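Local coordinates for terminase, large subunit (Enterobacteria phage P22, PDB 4DKW), which packages viral DNA into empty capsids as an ATP-driven motor and cuts the genome with its C-terminal, magnesium-dependent nuclease domain, the part described here, at residues A[148-151]-A[152-156]. Numbering follows the deposited sequence.
Sequences EPFF and EEFRL
The short amphipathic helix 148-156 of the RNase H-like nuclease domain carries an i to i+7 salt bridge, Glu148 to Arg155, and an aromatic pair, Phe150 with Phe154, one turn apart. Arg155 NH2 donates to Glu148 OE2 at 2.6 Å, with the acceptor lying in the guanidinium plane and met nearly along its C-O axis. About two turns separate these residues, so long side chains are needed: the arginine bends at chi3 (-82°) and runs back along the helix, and Phe151 O lies over the centre of one guanidinium face, 3.5 Å from Arg155 CZ. NH1 of the same group forms a second salt bridge, to Glu12. Glu152 crosses Glu148 at about a right angle, their OE2 atoms 4.5 Å apart, a like-charge proximity that the arginine probably offsets. Regular backbone bonds join Glu152 N to Glu148 O, Phe154 N to Phe150 O and Arg155 N to Phe151 O; Glu153 N makes a weak bond to Pro149 O at 3.5 Å, with a second weak one to Phe150 O. Proline suits the first turn, where its lack of an N-H costs little. The large apolar phenylalanine rings fill the buried side, while charged Glu148, Glu152 and Arg155 take the more exposed one. Both Phe150 and Phe154 set CG anti to the backbone N (chi1 174° in Phe150), which brings Phe150 CE2 within 3.7 Å of Phe154 CD1; the slid rings, planes 29° apart, barely overlap. Glu153 is buried, yet its carboxylate is well satisfied by Lys61 and by the backbone N atoms of Val172 and Leu173, right beside the magnesium ligand Asp171, and so joins this helix to the active-site end of helix 171-181. All three phenylalanines meet Ile15 of helix 12-15; Phe150 also reaches helix 171-181 and strand 53-62, and shares strand 141-144 with Phe151.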
ATOM      1  N   GLU A 148      -5.869   6.695   9.636  1.00 31.27           N
ATOM      2  CA  GLU A 148      -6.780   7.680   9.058  1.00 30.64           C
ATOM      3  C   GLU A 148      -6.490   8.149   7.613  1.00 31.84           C
ATOM      4  O   GLU A 148      -7.435   8.370   6.849  1.00 32.91           O
ATOM      5  CB  GLU A 148      -6.949   8.881  10.000  1.00 37.60           C
ATOM      6  CG  GLU A 148      -7.960   9.927   9.523  1.00 41.77           C
ATOM      7  CD  GLU A 148      -9.396   9.393   9.445  1.00 47.08           C
ATOM      8  OE1 GLU A 148      -9.705   8.358  10.079  1.00 44.88           O
ATOM      9  OE2 GLU A 148     -10.219  10.026   8.746  1.00 43.41           O
ATOM     10  N   PRO A 149      -5.203   8.314   7.226  1.00 30.87           N
ATOM     11  CA  PRO A 149      -4.971   8.704   5.824  1.00 23.48           C
ATOM     12  C   PRO A 149      -5.535   7.721   4.791  1.00 26.30           C
ATOM     13  O   PRO A 149      -5.809   8.149   3.668  1.00 27.81           O
ATOM     14  CB  PRO A 149      -3.440   8.760   5.716  1.00 24.62           C
ATOM     15  CG  PRO A 149      -2.991   9.086   7.085  1.00 29.48           C
ATOM     16  CD  PRO A 149      -3.950   8.354   8.006  1.00 28.47           C
ATOM     17  N   PHE A 150      -5.714   6.448   5.150  1.00 23.60           N
ATOM     18  CA  PHE A 150      -6.386   5.513   4.249  1.00 23.09           C
ATOM     19  C   PHE A 150      -7.836   5.919   4.035  1.00 25.79           C
ATOM     20  O   PHE A 150      -8.328   5.935   2.917  1.00 20.55           O
ATOM     21  CB  PHE A 150      -6.363   4.084   4.782  1.00 22.05           C
ATOM     22  CG  PHE A 150      -7.181   3.130   3.945  1.00 25.50           C
ATOM     23  CD1 PHE A 150      -6.608   2.471   2.869  1.00 20.19           C
ATOM     24  CD2 PHE A 150      -8.533   2.916   4.214  1.00 22.24           C
ATOM     25  CE1 PHE A 150      -7.357   1.598   2.083  1.00 23.00           C
ATOM     26  CE2 PHE A 150      -9.285   2.062   3.428  1.00 20.09           C
ATOM     27  CZ  PHE A 150      -8.697   1.396   2.365  1.00 19.12           C
ATOM     28  N   PHE A 151      -8.534   6.210   5.124  1.00 26.27           N
ATOM     29  CA  PHE A 151      -9.963   6.504   5.046  1.00 29.03           C
ATOM     30  C   PHE A 151     -10.244   7.828   4.336  1.00 27.27           C
ATOM     31  O   PHE A 151     -11.246   7.967   3.622  1.00 27.25           O
ATOM     32  CB  PHE A 151     -10.593   6.453   6.444  1.00 24.25           C
ATOM     33  CG  PHE A 151     -10.622   5.075   7.025  1.00 25.94           C
ATOM     34  CD1 PHE A 151     -11.465   4.107   6.483  1.00 27.57           C
ATOM     35  CD2 PHE A 151      -9.785   4.730   8.077  1.00 25.75           C
ATOM     36  CE1 PHE A 151     -11.488   2.823   6.996  1.00 28.67           C
ATOM     37  CE2 PHE A 151      -9.802   3.445   8.599  1.00 27.75           C
ATOM     38  CZ  PHE A 151     -10.657   2.494   8.060  1.00 26.61           C
ATOM     39  N   GLU A 152      -9.347   8.790   4.519  1.00 24.74           N
ATOM     40  CA  GLU A 152      -9.435  10.063   3.810  1.00 27.90           C
ATOM     41  C   GLU A 152      -9.448   9.873   2.300  1.00 27.12           C
ATOM     42  O   GLU A 152     -10.198  10.545   1.596  1.00 27.31           O
ATOM     43  CB  GLU A 152      -8.276  10.978   4.206  1.00 28.92           C
ATOM     44  CG  GLU A 152      -8.299  11.391   5.671  1.00 40.46           C
ATOM     45  CD  GLU A 152      -7.117  12.272   6.059  1.00 56.55           C
ATOM     46  OE1 GLU A 152      -6.123  12.322   5.296  1.00 52.62           O
ATOM     47  OE2 GLU A 152      -7.182  12.913   7.136  1.00 63.46           O
ATOM     48  N   GLU A 153      -8.609   8.962   1.811  1.00 25.82           N
ATOM     49  CA  GLU A 153      -8.533   8.657   0.381  1.00 23.49           C
ATOM     50  C   GLU A 153      -9.688   7.765  -0.081  1.00 22.63           C
ATOM     51  O   GLU A 153     -10.271   7.984  -1.142  1.00 31.32           O
ATOM     52  CB  GLU A 153      -7.201   7.982   0.049  1.00 23.98           C
ATOM     53  CG  GLU A 153      -5.956   8.803   0.398  1.00 27.56           C
ATOM     54  CD  GLU A 153      -4.687   8.205  -0.200  1.00 30.00           C
ATOM     55  OE1 GLU A 153      -4.781   7.116  -0.803  1.00 31.41           O
ATOM     56  OE2 GLU A 153      -3.601   8.816  -0.076  1.00 27.20           O
ATOM     57  N   PHE A 154      -9.993   6.758   0.731  1.00 27.57           N
ATOM     58  CA  PHE A 154     -11.090   5.817   0.518  1.00 26.39           C
ATOM     59  C   PHE A 154     -12.394   6.565   0.250  1.00 28.83           C
ATOM     60  O   PHE A 154     -13.162   6.196  -0.649  1.00 29.65           O
ATOM     61  CB  PHE A 154     -11.192   4.928   1.763  1.00 22.53           C
ATOM     62  CG  PHE A 154     -12.308   3.914   1.729  1.00 28.51           C
ATOM     63  CD1 PHE A 154     -12.110   2.663   1.162  1.00 23.65           C
ATOM     64  CD2 PHE A 154     -13.531   4.190   2.332  1.00 30.27           C
ATOM     65  CE1 PHE A 154     -13.116   1.728   1.160  1.00 21.02           C
ATOM     66  CE2 PHE A 154     -14.549   3.248   2.330  1.00 26.02           C
ATOM     67  CZ  PHE A 154     -14.341   2.019   1.746  1.00 22.60           C
ATOM     68  N   ARG A 155     -12.617   7.632   1.020  1.00 31.56           N
ATOM     69  CA  ARG A 155     -13.826   8.456   0.911  1.00 32.98           C
ATOM     70  C   ARG A 155     -13.951   9.240  -0.399  1.00 31.97           C
ATOM     71  O   ARG A 155     -15.065   9.502  -0.873  1.00 27.95           O
ATOM     72  CB  ARG A 155     -13.892   9.442   2.069  1.00 31.16           C
ATOM     73  CG  ARG A 155     -14.238   8.806   3.383  1.00 39.69           C
ATOM     74  CD  ARG A 155     -14.504   9.851   4.450  1.00 37.38           C
ATOM     75  NE  ARG A 155     -13.284  10.370   5.051  1.00 40.96           N
ATOM     76  CZ  ARG A 155     -12.736   9.897   6.165  1.00 40.56           C
ATOM     77  NH1 ARG A 155     -13.302   8.893   6.819  1.00 33.67           N
ATOM     78  NH2 ARG A 155     -11.636  10.453   6.647  1.00 49.15           N
ATOM     79  N   LEU A 156     -12.805   9.606  -0.971  1.00 28.83           N
ATOM     80  CA  LEU A 156     -12.743  10.451  -2.160  1.00 28.48           C
ATOM     81  C   LEU A 156     -12.489   9.702  -3.480  1.00 28.62           C
ATOM     82  O   LEU A 156     -12.613  10.282  -4.549  1.00 31.55           O
ATOM     83  CB  LEU A 156     -11.638  11.483  -1.970  1.00 30.79           C
ATOM     84  CG  LEU A 156     -11.817  12.433  -0.792  1.00 33.29           C
ATOM     85  CD1 LEU A 156     -10.613  13.352  -0.693  1.00 31.80           C
ATOM     86  CD2 LEU A 156     -13.079  13.238  -0.985  1.00 32.95           C
TER